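Local atomic coordinates of multicopper oxidase (Pseudomonas thermotolerans, PDB entry 6VOW), a protein that probably couples the one-electron oxidation of phenolic or similar substrates to the reduction of dioxygen to water, as a laccase-type multicopper oxidase. Residues E50-H55 against W174-Q179; S161-E166 against G216-L221; V272-A277 against L293-S298; A368-G373 against V425-D430; S402-I407 against K419-R424. All blocks are in the same frame, centred on the assembly; numbering follows the deposited sequence.

Interaction 1 (E50-H55 against W174-Q179)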
# COMPACT_ATOMS: atom_id res chain seq x y z
N GLU A 50 14.59 1.93 18.91
CA GLU A 50 15.58 3.03 19.04
C GLU A 50 15.59 3.54 17.67
O GLU A 50 16.39 3.09 16.87
CB GLU A 50 17.00 2.51 19.44
CG GLU A 50 17.96 3.50 20.15
CD GLU A 50 19.34 2.88 20.47
OE1 GLU A 50 19.54 1.62 20.37
OE2 GLU A 50 20.24 3.69 20.82
N LEU A 51 14.62 4.39 17.36
CA LEU A 51 14.62 5.06 16.05
C LEU A 51 15.48 6.29 16.07
O LEU A 51 16.09 6.64 15.07
CB LEU A 51 13.23 5.52 15.70
CG LEU A 51 12.26 4.58 15.03
CD1 LEU A 51 10.93 5.28 15.08
CD2 LEU A 51 12.64 4.36 13.60
N VAL A 52 15.42 6.99 17.19
CA VAL A 52 16.27 8.11 17.40
C VAL A 52 17.31 7.55 18.33
O VAL A 52 16.94 7.12 19.43
CB VAL A 52 15.49 9.27 18.02
CG1 VAL A 52 16.41 10.39 18.45
CG2 VAL A 52 14.51 9.81 17.00
N PRO A 53 18.61 7.49 17.88
CA PRO A 53 19.64 7.02 18.79
C PRO A 53 19.41 7.56 20.20
O PRO A 53 18.93 8.70 20.38
CB PRO A 53 20.94 7.56 18.14
CG PRO A 53 20.66 7.41 16.69
CD PRO A 53 19.17 7.73 16.54
N GLY A 54 19.64 6.67 21.18
CA GLY A 54 19.66 7.04 22.58
C GLY A 54 18.30 7.23 23.21
O GLY A 54 18.22 7.72 24.33
N HIS A 55 17.25 6.83 22.51
CA HIS A 55 15.84 7.11 22.89
C HIS A 55 14.92 5.99 22.46
O HIS A 55 15.10 5.37 21.41
CB HIS A 55 15.31 8.35 22.18
CG HIS A 55 15.80 9.63 22.76
ND1 HIS A 55 15.20 10.24 23.85
CD2 HIS A 55 16.82 10.45 22.38
CE1 HIS A 55 15.84 11.36 24.13
NE2 HIS A 55 16.82 11.52 23.24
N TRP A 174 8.01 8.32 10.27
CA TRP A 174 7.55 8.17 11.60
C TRP A 174 7.32 9.51 12.25
O TRP A 174 8.23 10.35 12.28
CB TRP A 174 8.61 7.48 12.41
CG TRP A 174 8.80 6.04 12.10
CD1 TRP A 174 9.69 5.49 11.20
CD2 TRP A 174 8.15 4.96 12.74
NE1 TRP A 174 9.59 4.15 11.24
CE2 TRP A 174 8.65 3.79 12.17
CE3 TRP A 174 7.14 4.87 13.72
CZ2 TRP A 174 8.23 2.53 12.58
CZ3 TRP A 174 6.71 3.61 14.09
CH2 TRP A 174 7.25 2.45 13.52
N HIS A 175 6.16 9.62 12.87
CA HIS A 175 5.78 10.76 13.68
C HIS A 175 6.44 10.61 15.03
O HIS A 175 5.79 10.34 15.99
CB HIS A 175 4.29 10.76 13.94
CG HIS A 175 3.44 10.74 12.73
ND1 HIS A 175 3.34 9.66 11.89
CD2 HIS A 175 2.58 11.65 12.26
CE1 HIS A 175 2.52 9.95 10.90
NE2 HIS A 175 2.06 11.15 11.09
N VAL A 176 7.74 10.82 15.10
CA VAL A 176 8.42 10.88 16.37
C VAL A 176 9.22 12.17 16.37
O VAL A 176 9.68 12.60 15.31
CB VAL A 176 9.28 9.62 16.61
CG1 VAL A 176 8.43 8.39 16.44
CG2 VAL A 176 10.48 9.55 15.71
N ASP A 177 9.34 12.81 17.53
CA ASP A 177 10.12 14.06 17.62
C ASP A 177 11.60 13.72 17.65
O ASP A 177 11.98 12.62 17.40
CB ASP A 177 9.68 14.95 18.81
CG ASP A 177 9.91 14.29 20.19
OD1 ASP A 177 10.51 13.20 20.24
OD2 ASP A 177 9.54 14.86 21.25
N GLU A 178 12.44 14.69 17.96
CA GLU A 178 13.84 14.46 18.15
C GLU A 178 14.29 13.59 19.35
O GLU A 178 15.49 13.24 19.40
CB GLU A 178 14.59 15.83 18.15
CG GLU A 178 14.90 16.39 16.74
CD GLU A 178 13.94 17.46 16.25
OE1 GLU A 178 12.75 17.48 16.68
OE2 GLU A 178 14.40 18.27 15.39
N GLN A 179 13.39 13.21 20.28
CA GLN A 179 13.76 12.35 21.47
C GLN A 179 13.01 10.98 21.48
O GLN A 179 12.85 10.26 22.52
CB GLN A 179 13.55 13.17 22.75
CG GLN A 179 14.64 14.26 22.92
CD GLN A 179 14.29 15.57 22.21
OE1 GLN A 179 13.23 16.17 22.42
NE2 GLN A 179 15.19 16.05 21.38

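Interaction 2 (S161-E166 against G216-L221)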
# COMPACT_ATOMS: atom_id res chain seq x y z
N SER A 161 9.83 -15.45 -12.28
CA SER A 161 10.14 -14.28 -13.07
C SER A 161 11.59 -14.54 -13.39
O SER A 161 12.33 -15.21 -12.63
CB SER A 161 10.00 -13.01 -12.24
OG SER A 161 11.06 -12.96 -11.30
N GLY A 162 12.05 -13.99 -14.46
CA GLY A 162 13.49 -14.00 -14.62
C GLY A 162 14.27 -13.17 -13.61
O GLY A 162 15.41 -12.94 -13.84
N PHE A 163 13.73 -12.66 -12.51
CA PHE A 163 14.61 -11.92 -11.58
C PHE A 163 15.47 -12.83 -10.76
O PHE A 163 14.99 -13.71 -10.09
CB PHE A 163 13.84 -10.97 -10.69
CG PHE A 163 13.30 -9.78 -11.40
CD1 PHE A 163 14.09 -8.70 -11.68
CD2 PHE A 163 11.95 -9.73 -11.78
CE1 PHE A 163 13.60 -7.60 -12.33
CE2 PHE A 163 11.49 -8.61 -12.41
CZ PHE A 163 12.32 -7.52 -12.63
N ARG A 164 16.75 -12.52 -10.76
CA ARG A 164 17.74 -13.26 -9.98
C ARG A 164 17.84 -12.76 -8.54
O ARG A 164 18.32 -13.45 -7.67
CB ARG A 164 19.15 -13.21 -10.65
CG ARG A 164 19.11 -13.41 -12.14
CD ARG A 164 20.22 -14.30 -12.67
NE ARG A 164 19.65 -15.29 -13.60
CZ ARG A 164 19.18 -16.51 -13.27
NH1 ARG A 164 19.23 -16.97 -12.01
NH2 ARG A 164 18.66 -17.29 -14.23
N HIS A 165 17.45 -11.53 -8.29
CA HIS A 165 17.69 -10.86 -7.02
C HIS A 165 16.51 -9.95 -6.82
O HIS A 165 15.92 -9.46 -7.77
CB HIS A 165 18.95 -10.01 -7.03
CG HIS A 165 20.15 -10.81 -7.33
ND1 HIS A 165 20.86 -11.50 -6.37
CD2 HIS A 165 20.66 -11.18 -8.53
CE1 HIS A 165 21.84 -12.16 -6.95
NE2 HIS A 165 21.73 -12.00 -8.26
N GLU A 166 16.20 -9.78 -5.57
CA GLU A 166 15.13 -8.87 -5.16
C GLU A 166 15.48 -8.34 -3.85
O GLU A 166 16.26 -8.93 -3.14
CB GLU A 166 13.75 -9.56 -5.14
CG GLU A 166 13.54 -10.64 -4.11
CD GLU A 166 12.07 -10.89 -3.83
OE1 GLU A 166 11.37 -11.49 -4.69
OE2 GLU A 166 11.64 -10.42 -2.76
N GLY A 216 26.44 -5.38 -11.75
CA GLY A 216 26.13 -5.89 -13.00
C GLY A 216 24.75 -6.51 -13.00
O GLY A 216 24.16 -6.61 -14.07
N GLN A 217 24.19 -6.87 -11.85
CA GLN A 217 22.97 -7.72 -11.88
C GLN A 217 21.69 -6.85 -12.04
O GLN A 217 21.73 -5.65 -11.73
CB GLN A 217 22.98 -8.58 -10.61
CG GLN A 217 22.46 -10.00 -10.77
CD GLN A 217 23.49 -11.01 -11.10
OE1 GLN A 217 23.60 -12.07 -10.45
NE2 GLN A 217 24.26 -10.72 -12.11
N VAL A 218 20.59 -7.39 -12.57
CA VAL A 218 19.29 -6.67 -12.47
C VAL A 218 18.53 -7.10 -11.20
O VAL A 218 18.31 -8.25 -10.93
CB VAL A 218 18.43 -6.85 -13.74
CG1 VAL A 218 17.02 -6.34 -13.57
CG2 VAL A 218 19.04 -6.10 -14.91
N VAL A 219 18.13 -6.12 -10.38
CA VAL A 219 17.58 -6.40 -9.10
C VAL A 219 16.21 -5.84 -9.09
O VAL A 219 16.02 -4.78 -9.50
CB VAL A 219 18.35 -5.76 -7.95
CG1 VAL A 219 17.58 -6.02 -6.66
CG2 VAL A 219 19.78 -6.31 -7.89
N ARG A 220 15.26 -6.61 -8.60
CA ARG A 220 13.89 -6.17 -8.43
C ARG A 220 13.76 -5.59 -7.04
O ARG A 220 13.85 -6.32 -6.03
CB ARG A 220 13.03 -7.37 -8.48
CG ARG A 220 11.60 -7.11 -8.19
CD ARG A 220 10.92 -8.44 -8.18
NE ARG A 220 9.50 -8.30 -8.36
CZ ARG A 220 8.73 -9.31 -8.71
NH1 ARG A 220 9.29 -10.50 -8.97
NH2 ARG A 220 7.41 -9.13 -8.85
N LEU A 221 13.58 -4.28 -6.98
CA LEU A 221 13.41 -3.57 -5.72
C LEU A 221 11.94 -3.46 -5.53
O LEU A 221 11.21 -2.87 -6.35
CB LEU A 221 13.98 -2.13 -5.79
CG LEU A 221 15.44 -1.95 -6.10
CD1 LEU A 221 15.77 -0.46 -6.03
CD2 LEU A 221 16.21 -2.72 -5.07
O HOH W 1 11.72 -11.77 -8.13
O HOH W 2 17.77 -10.46 -12.32

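Interaction 3 (V272-A277 against L293-S298)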
# COMPACT_ATOMS: atom_id res chain seq x y z
N VAL A 272 16.40 -2.52 -11.25
CA VAL A 272 17.52 -1.62 -11.32
C VAL A 272 18.74 -2.40 -11.86
O VAL A 272 19.07 -3.47 -11.35
CB VAL A 272 17.84 -1.09 -9.90
CG1 VAL A 272 19.14 -0.27 -9.86
CG2 VAL A 272 16.72 -0.18 -9.45
N ARG A 273 19.41 -1.85 -12.86
CA ARG A 273 20.72 -2.36 -13.22
C ARG A 273 21.68 -1.79 -12.25
O ARG A 273 21.87 -0.56 -12.19
CB ARG A 273 21.15 -1.98 -14.59
CG ARG A 273 22.62 -2.46 -14.93
CD ARG A 273 22.67 -3.94 -15.06
NE ARG A 273 21.85 -4.34 -16.20
CZ ARG A 273 21.79 -5.56 -16.71
NH1 ARG A 273 22.51 -6.62 -16.24
NH2 ARG A 273 20.98 -5.74 -17.74
N VAL A 274 22.28 -2.68 -11.48
CA VAL A 274 23.22 -2.30 -10.48
C VAL A 274 24.52 -1.99 -11.23
O VAL A 274 25.02 -2.81 -12.01
CB VAL A 274 23.43 -3.42 -9.47
CG1 VAL A 274 24.45 -3.02 -8.43
CG2 VAL A 274 22.14 -3.78 -8.77
N PRO A 275 25.09 -0.80 -10.97
CA PRO A 275 26.25 -0.42 -11.70
C PRO A 275 27.42 -1.22 -11.21
O PRO A 275 27.29 -2.04 -10.33
CB PRO A 275 26.40 1.07 -11.38
CG PRO A 275 25.57 1.34 -10.18
CD PRO A 275 24.86 0.08 -9.82
N GLU A 276 28.53 -1.02 -11.87
CA GLU A 276 29.78 -1.67 -11.54
C GLU A 276 30.10 -1.48 -10.09
O GLU A 276 29.65 -0.52 -9.49
CB GLU A 276 30.90 -1.14 -12.44
CG GLU A 276 31.07 0.37 -12.56
CD GLU A 276 32.33 0.73 -13.35
OE1 GLU A 276 32.22 1.37 -14.44
OE2 GLU A 276 33.43 0.36 -12.88
N ALA A 277 30.85 -2.43 -9.53
CA ALA A 277 31.18 -2.51 -8.09
C ALA A 277 31.77 -1.26 -7.46
O ALA A 277 32.39 -0.42 -8.15
CB ALA A 277 32.16 -3.66 -7.87
N LEU A 293 22.16 2.55 -2.39
CA LEU A 293 22.35 1.25 -2.98
C LEU A 293 23.77 1.19 -3.40
O LEU A 293 24.16 1.89 -4.33
CB LEU A 293 21.48 1.11 -4.23
CG LEU A 293 20.01 1.32 -4.02
CD1 LEU A 293 19.38 1.04 -5.35
CD2 LEU A 293 19.42 0.43 -2.95
N LYS A 294 24.55 0.40 -2.66
CA LYS A 294 25.96 0.21 -2.91
C LYS A 294 26.07 -1.01 -3.74
O LYS A 294 25.66 -2.08 -3.31
CB LYS A 294 26.76 0.01 -1.60
CG LYS A 294 28.27 -0.12 -1.79
CD LYS A 294 29.07 0.17 -0.50
CE LYS A 294 29.36 -1.09 0.34
NZ LYS A 294 29.35 -0.85 1.82
N SER A 295 26.62 -0.84 -4.93
CA SER A 295 26.93 -1.94 -5.81
C SER A 295 28.09 -2.71 -5.23
O SER A 295 29.18 -2.18 -5.12
CB SER A 295 27.39 -1.39 -7.15
OG SER A 295 27.68 -2.46 -8.01
N VAL A 296 27.86 -3.97 -4.90
CA VAL A 296 28.90 -4.84 -4.34
C VAL A 296 29.42 -5.80 -5.44
O VAL A 296 28.69 -6.10 -6.39
CB VAL A 296 28.32 -5.59 -3.13
CG1 VAL A 296 29.39 -6.31 -2.30
CG2 VAL A 296 27.62 -4.57 -2.24
N ALA A 297 30.66 -6.28 -5.31
CA ALA A 297 31.25 -7.17 -6.34
C ALA A 297 30.57 -8.52 -6.35
O ALA A 297 30.52 -9.20 -5.34
CB ALA A 297 32.75 -7.34 -6.16
N SER A 298 30.02 -8.88 -7.51
CA SER A 298 29.54 -10.24 -7.79
C SER A 298 30.45 -10.88 -8.84
O SER A 298 31.03 -10.20 -9.71
CB SER A 298 28.10 -10.18 -8.32
OG SER A 298 27.53 -11.46 -8.50

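Interaction 4 (A368-G373 against V425-D430)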
# COMPACT_ATOMS: atom_id res chain seq x y z
N ALA A 368 -22.62 3.68 -2.80
CA ALA A 368 -23.16 3.00 -3.99
C ALA A 368 -23.28 1.49 -3.83
O ALA A 368 -22.60 0.85 -2.99
CB ALA A 368 -22.32 3.31 -5.22
N THR A 369 -24.12 0.94 -4.71
CA THR A 369 -24.53 -0.45 -4.72
C THR A 369 -24.36 -1.00 -6.14
O THR A 369 -25.14 -0.68 -7.04
CB THR A 369 -25.97 -0.56 -4.18
OG1 THR A 369 -26.00 0.03 -2.89
CG2 THR A 369 -26.43 -1.99 -4.04
N LEU A 370 -23.28 -1.78 -6.35
CA LEU A 370 -22.92 -2.35 -7.64
C LEU A 370 -23.49 -3.75 -7.77
O LEU A 370 -23.58 -4.49 -6.80
CB LEU A 370 -21.40 -2.44 -7.79
CG LEU A 370 -20.61 -1.16 -7.58
CD1 LEU A 370 -19.16 -1.45 -7.75
CD2 LEU A 370 -21.04 -0.00 -8.50
N LYS A 371 -23.87 -4.10 -8.99
CA LYS A 371 -24.31 -5.46 -9.30
C LYS A 371 -23.10 -6.37 -9.51
O LYS A 371 -22.17 -6.00 -10.21
CB LYS A 371 -25.21 -5.42 -10.54
CG LYS A 371 -26.57 -4.79 -10.24
CD LYS A 371 -27.35 -4.36 -11.48
CE LYS A 371 -28.36 -3.24 -11.16
NZ LYS A 371 -29.56 -3.30 -12.06
N LYS A 372 -23.14 -7.57 -8.93
CA LYS A 372 -22.05 -8.53 -9.02
C LYS A 372 -21.83 -8.90 -10.47
O LYS A 372 -22.79 -9.19 -11.18
CB LYS A 372 -22.30 -9.77 -8.13
CG LYS A 372 -21.12 -10.76 -8.00
CD LYS A 372 -21.49 -12.05 -7.23
CE LYS A 372 -20.77 -13.31 -7.69
NZ LYS A 372 -19.51 -13.66 -6.95
N GLY A 373 -20.59 -8.79 -10.93
CA GLY A 373 -20.28 -9.04 -12.34
C GLY A 373 -20.53 -7.84 -13.22
O GLY A 373 -20.25 -7.87 -14.38
N VAL A 425 -11.62 5.69 -13.95
CA VAL A 425 -11.13 4.45 -13.40
C VAL A 425 -12.26 3.43 -13.66
O VAL A 425 -13.44 3.76 -13.54
CB VAL A 425 -10.81 4.72 -11.91
CG1 VAL A 425 -11.27 3.64 -10.98
CG2 VAL A 425 -9.35 4.94 -11.70
N ALA A 426 -11.91 2.19 -14.00
CA ALA A 426 -12.88 1.17 -14.34
C ALA A 426 -12.59 -0.20 -13.70
O ALA A 426 -11.45 -0.61 -13.55
CB ALA A 426 -12.91 1.05 -15.85
N LEU A 427 -13.67 -0.88 -13.33
CA LEU A 427 -13.62 -2.10 -12.59
C LEU A 427 -14.72 -3.01 -13.00
O LEU A 427 -15.73 -2.56 -13.53
CB LEU A 427 -13.82 -1.81 -11.11
CG LEU A 427 -15.08 -1.03 -10.71
CD1 LEU A 427 -16.02 -1.94 -10.02
CD2 LEU A 427 -14.82 0.15 -9.75
N VAL A 428 -14.51 -4.31 -12.72
CA VAL A 428 -15.56 -5.31 -12.65
C VAL A 428 -15.90 -5.52 -11.20
O VAL A 428 -15.02 -5.67 -10.39
CB VAL A 428 -15.13 -6.63 -13.32
CG1 VAL A 428 -16.29 -7.69 -13.28
CG2 VAL A 428 -14.60 -6.32 -14.75
N ALA A 429 -17.20 -5.49 -10.88
CA ALA A 429 -17.69 -5.63 -9.51
C ALA A 429 -17.76 -7.13 -9.25
O ALA A 429 -18.80 -7.74 -9.21
CB ALA A 429 -19.00 -4.93 -9.32
N ASP A 430 -16.56 -7.63 -9.01
CA ASP A 430 -16.12 -9.02 -9.09
C ASP A 430 -16.45 -9.82 -7.85
O ASP A 430 -16.60 -11.01 -7.91
CB ASP A 430 -14.56 -8.95 -9.11
CG ASP A 430 -13.94 -9.82 -10.14
OD1 ASP A 430 -14.53 -10.88 -10.52
OD2 ASP A 430 -12.82 -9.43 -10.57

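Interaction 5 (S402-I407 against K419-R424)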
# COMPACT_ATOMS: atom_id res chain seq x y z
N SER A 402 -6.82 10.66 -17.13
CA SER A 402 -6.89 11.77 -16.16
C SER A 402 -7.05 13.10 -16.85
O SER A 402 -6.76 13.21 -18.01
CB SER A 402 -5.67 11.77 -15.29
OG SER A 402 -5.77 12.83 -14.39
N ASP A 403 -7.57 14.10 -16.13
CA ASP A 403 -7.47 15.52 -16.52
C ASP A 403 -6.05 15.93 -16.80
O ASP A 403 -5.76 16.65 -17.75
CB ASP A 403 -7.84 16.42 -15.33
CG ASP A 403 -9.28 16.83 -15.29
OD1 ASP A 403 -9.94 16.83 -16.36
OD2 ASP A 403 -9.72 17.20 -14.15
N ARG A 404 -5.19 15.52 -15.89
CA ARG A 404 -3.92 16.15 -15.73
C ARG A 404 -2.89 15.30 -16.44
O ARG A 404 -2.24 15.74 -17.39
CB ARG A 404 -3.55 16.31 -14.24
CG ARG A 404 -4.68 16.64 -13.28
CD ARG A 404 -4.89 18.13 -13.03
NE ARG A 404 -5.71 18.80 -14.04
CZ ARG A 404 -6.36 19.95 -13.85
NH1 ARG A 404 -6.32 20.60 -12.68
NH2 ARG A 404 -7.07 20.45 -14.86
N ARG A 405 -2.78 14.07 -15.96
CA ARG A 405 -1.74 13.17 -16.36
C ARG A 405 -2.13 12.59 -17.73
O ARG A 405 -3.31 12.56 -18.10
CB ARG A 405 -1.55 12.07 -15.28
CG ARG A 405 -1.25 12.62 -13.87
CD ARG A 405 -0.70 11.59 -12.83
NE ARG A 405 -0.98 11.97 -11.42
CZ ARG A 405 -0.21 11.77 -10.34
NH1 ARG A 405 0.98 11.14 -10.40
NH2 ARG A 405 -0.63 12.21 -9.15
N GLU A 406 -1.13 12.18 -18.50
CA GLU A 406 -1.42 11.26 -19.59
C GLU A 406 -1.35 9.91 -18.91
O GLU A 406 -0.45 9.70 -18.11
CB GLU A 406 -0.41 11.40 -20.75
CG GLU A 406 -0.83 10.66 -22.01
CD GLU A 406 -2.25 11.01 -22.46
OE1 GLU A 406 -2.43 12.16 -22.95
OE2 GLU A 406 -3.18 10.16 -22.32
N ILE A 407 -2.32 9.01 -19.15
CA ILE A 407 -2.31 7.66 -18.51
C ILE A 407 -2.00 6.54 -19.51
O ILE A 407 -2.62 6.45 -20.55
CB ILE A 407 -3.65 7.36 -17.83
CG1 ILE A 407 -3.90 8.38 -16.68
CG2 ILE A 407 -3.73 5.90 -17.32
CD1 ILE A 407 -3.07 8.17 -15.44
N LYS A 419 -4.29 17.21 -7.18
CA LYS A 419 -4.93 18.46 -6.88
C LYS A 419 -5.79 18.80 -8.05
O LYS A 419 -5.30 18.81 -9.18
CB LYS A 419 -3.87 19.54 -6.78
CG LYS A 419 -2.80 19.39 -5.69
CD LYS A 419 -1.96 20.67 -5.70
CE LYS A 419 -0.76 20.72 -4.77
NZ LYS A 419 -1.14 20.28 -3.40
N ASN A 420 -7.06 19.06 -7.78
CA ASN A 420 -8.05 19.36 -8.81
C ASN A 420 -8.07 18.38 -9.96
O ASN A 420 -8.42 18.74 -11.05
CB ASN A 420 -7.84 20.76 -9.35
CG ASN A 420 -8.47 21.83 -8.49
OD1 ASN A 420 -9.06 21.58 -7.42
ND2 ASN A 420 -8.31 23.07 -8.96
N GLU A 421 -7.67 17.14 -9.74
CA GLU A 421 -7.63 16.21 -10.84
C GLU A 421 -9.01 15.51 -11.00
O GLU A 421 -9.67 15.13 -10.02
CB GLU A 421 -6.50 15.21 -10.63
CG GLU A 421 -6.42 14.12 -11.68
CD GLU A 421 -5.28 13.12 -11.49
OE1 GLU A 421 -4.44 13.17 -10.51
OE2 GLU A 421 -5.23 12.24 -12.40
N THR A 422 -9.44 15.31 -12.25
CA THR A 422 -10.54 14.36 -12.52
C THR A 422 -10.00 13.15 -13.28
O THR A 422 -9.69 13.27 -14.46
CB THR A 422 -11.70 14.94 -13.33
OG1 THR A 422 -12.43 15.88 -12.52
CG2 THR A 422 -12.66 13.82 -13.80
N ALA A 423 -9.94 11.99 -12.59
CA ALA A 423 -9.51 10.71 -13.21
C ALA A 423 -10.67 9.67 -13.40
O ALA A 423 -11.68 9.60 -12.66
CB ALA A 423 -8.32 10.14 -12.45
N ARG A 424 -10.55 8.89 -14.47
CA ARG A 424 -11.54 7.91 -14.78
C ARG A 424 -10.87 6.55 -14.60
O ARG A 424 -9.72 6.32 -14.99
CB ARG A 424 -12.06 8.15 -16.17
CG ARG A 424 -12.96 9.38 -16.24
CD ARG A 424 -13.28 9.81 -17.64
NE ARG A 424 -14.12 8.84 -18.33
CZ ARG A 424 -13.72 7.99 -19.27
NH1 ARG A 424 -12.45 7.94 -19.68
NH2 ARG A 424 -14.60 7.17 -19.83

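Interaction 1 (E50-H55 against W174-Q179)
His55 lies alongside Gln179, the two side chains running in the same direction. Starting from His55 CB, the nearest atom across is Gln179 O at 3.1 Å. That oxygen is also 2.7 Å from His55 ND1, but the angle is too poor for a hydrogen bond. Farther round the ring, His55 CE1 meets Gln179 CB at 3.2 Å and His55 NE2 meets Gln179 CG at 3.5 Å. Gln179 CB stands over one face, 30° off the ring normal, a CH-pi contact; His55 CG opposite the carbonyl carbon (chi1 -76°) sets the ring there, at the end of a type II turn from Val52. Beside it, Val52 CG2 packs 4.2 Å from Val176 CG2. At the buried end Leu51 CD1 sits 3.8 Å from the centroid of the Trp174 five-membered ring and 16° off its normal, a second CH-pi contact. The loop after strand 37-49 thus meets the end of strand 165-174 and its following loop, probably joining two cupredoxin domains by dispersion more than directed polar bonds.

Interaction 2 (S161-E166 against G216-L221)
Phe163 and Arg220 make the tightly packed part of this contact, where strand 165-174 runs parallel to strand 218-225 in a mixed sheet, probably of the middle cupredoxin domain. Arg220 CB lies over one face of the Phe163 ring, 3.8 Å from its centroid and 17° off the normal, while Phe163 CE1 reaches Val218 CG1 at 3.8 Å. The arginine crosses the phenyl group at about a right angle. With CG anti to the backbone N (chi1 174°) and the chain straight as far as NE, its guanidinium is carried along the ring, which still touches NH1, to salt bridges with Glu157 and Asp269. The strands themselves are joined by an almost linear bond from Arg220 N to His165 O, 3.0 Å long. Just before strand 218-225, Gln217 OE1 accepts from His165 NE2 at 2.9 Å on a lone pair in the carbonyl plane, although the oxygen is tilted 20° from the imidazole plane.

Elsewhere the seam is looser, and two waters bridge the segments. One accepts from Arg220 NH1 at 2.9 Å and has weak bonds to Ser161 OG and Glu166 OE1; the Glu166 carboxylate is engaged more strongly by Arg222 and Arg72. The second water accepts from Arg164 N at 2.8 Å and donates to Val218 O at 2.7 Å.

Interaction 3 (V272-A277 against L293-S298)
Ser295 points its hydroxyl into the bend formed by Val274, Pro275 and Glu276. With OG anti to the backbone N (chi1 -179°), the hydroxyl projects from strand 288-296 toward the loop after strand 267-273. OG is placed as donor to Pro275 O, but at a doubtful 2.4 Å. Just beyond strand 267-273, Val274 turns its CG1 branch onto the serine, reaching Ser295 CB at 3.6 Å, and Pro275 CD approaches Ser295 CB at 4.0 Å. Farther along, Ala277 CB rests on the backbone of the other segment, 3.9 Å from Ala297 CA, and the two methyl groups Ala277 CB and Ala297 CB are 4.1 Å apart. Ala277 CA also makes a CA-H...O contact with Ser295 O at 3.6 Å. The strands belong to two different sheets, which face each other here as in a beta sandwich; Leu213 and Val219 pack on Val274, and Ala215 on Ser295. At this margin of the two sheets the serine hydroxyl is turned to main-chain carbonyl oxygen, probably as a donor, among van der Waals contacts; the modelled distance is too short to tell the strength of the bond.

Interaction 4 (A368-G373 against V425-D430)
Gly373 N approaches the flat carbonyl group of Ala429 from above its plane, 41° out of it, and donates to Ala429 O at 2.7 Å with an N-H...O angle of 166°. The bond therefore uses neither in-plane lone pair. Lys372 CA meets the same oxygen at 3.4 Å as a CA-H...O contact, so adjoining residues of one backbone share a single acceptor. Ala429 is the centre of an inverse gamma turn, closed by a weak bond from Asp430 N to Val428 O, and its methyl is directed at the other segment: Ala429 CB lies 3.5 Å from Lys371 O and 3.8 Å from Leu370 CB. Strand 368-370 is an outermost strand of one sheet and strand 422-428 runs in another, the two layers of a beta sandwich as in the copper-bearing C-terminal cupredoxin domain of laccases. Between the layers Leu370 CD1 touches Leu427 CD1 at 3.9 Å. Leu427 reaches it with CG in the cramped place between backbone N and carbonyl carbon (chi1 54°). Tyr376 packs on both Leu370 and Ala429, Val455 touches Ala429, and Phe378 and Phe397 also touch Leu427, whose side chain is about 13 Å from a bound copper.

Interaction 5 (S402-I407 against K419-R424)
Asp403 and Thr422 exchange two hydrogen bonds at the centre of this contact. Asp403 N donates to Thr422 O at 2.8 Å, and Thr422 N returns a bond to Asp403 OD2 at 2.7 Å. The second bond is bent, 131° at the hydrogen, and meets the carboxylate from above its plane, 49° out of it. Next to it, Ser402 and Ala423 form an antiparallel non-hydrogen-bonded pair with CA atoms 4.1 Å apart.

Round this centre the longer side chains pack. Arg404 and Glu421 run antiparallel alongside one another, Arg404 CG touching Glu421 CG at 3.5 Å; the contact is mainly between aliphatic carbons, and the charged ends stay apart. The Arg404 guanidinium instead has Asn420 O over one face. Glu421, its CG anti to the backbone N (chi1 176°) and its chain extended, carries its carboxylate toward Ser402 and Arg405. Arg405 comes across it at about a right angle and presents its guanidinium edge, a long salt bridge of 3.8 Å from Arg405 NE to Glu421 OE1. OE1 also accepts from Gly418 N, and OE2 is hydrogen-bonded to the Tyr415 hydroxyl; the modelled approach of Ser402 OG to OE2 is too close to interpret.

The loop after strand 397-402 is in this way fastened to the start of strand 422-428, which lies between strands 375-382 and 397-402 in its sheet. Tyr415 of strand 414-417, from the facing sheet, packs against Ser402, Arg405 and Ala423.

In the fold
Interactions 2 and 3 meet directly: strands 218-225 and 267-273 are sheet neighbours, Val219 and Val272 share a backbone bond, and Arg273 NH1 reaches Gly216 O. Interaction 2, without an exposed touching residue, lies within that sheet; interaction 3 reaches across to a second one. Interactions 4 and 5 use successive parts of strand 422-428: interaction 5 fastens its start to the end of strand 397-402 and the loop after it, interaction 4 joins its end to the facing sheet. Interactions 3, 4 and 5 have exposed rims; interaction 1 runs from buried Leu51-Trp174 to exposed Gln179. Chemistry differs accordingly: CH-pi in 1, strand pairing with water in 2, serine against a backbone bend in 3, apolar contacts plus one backbone bond in 4, backbone and carboxylate hydrogen bonds with a long salt bridge in 5.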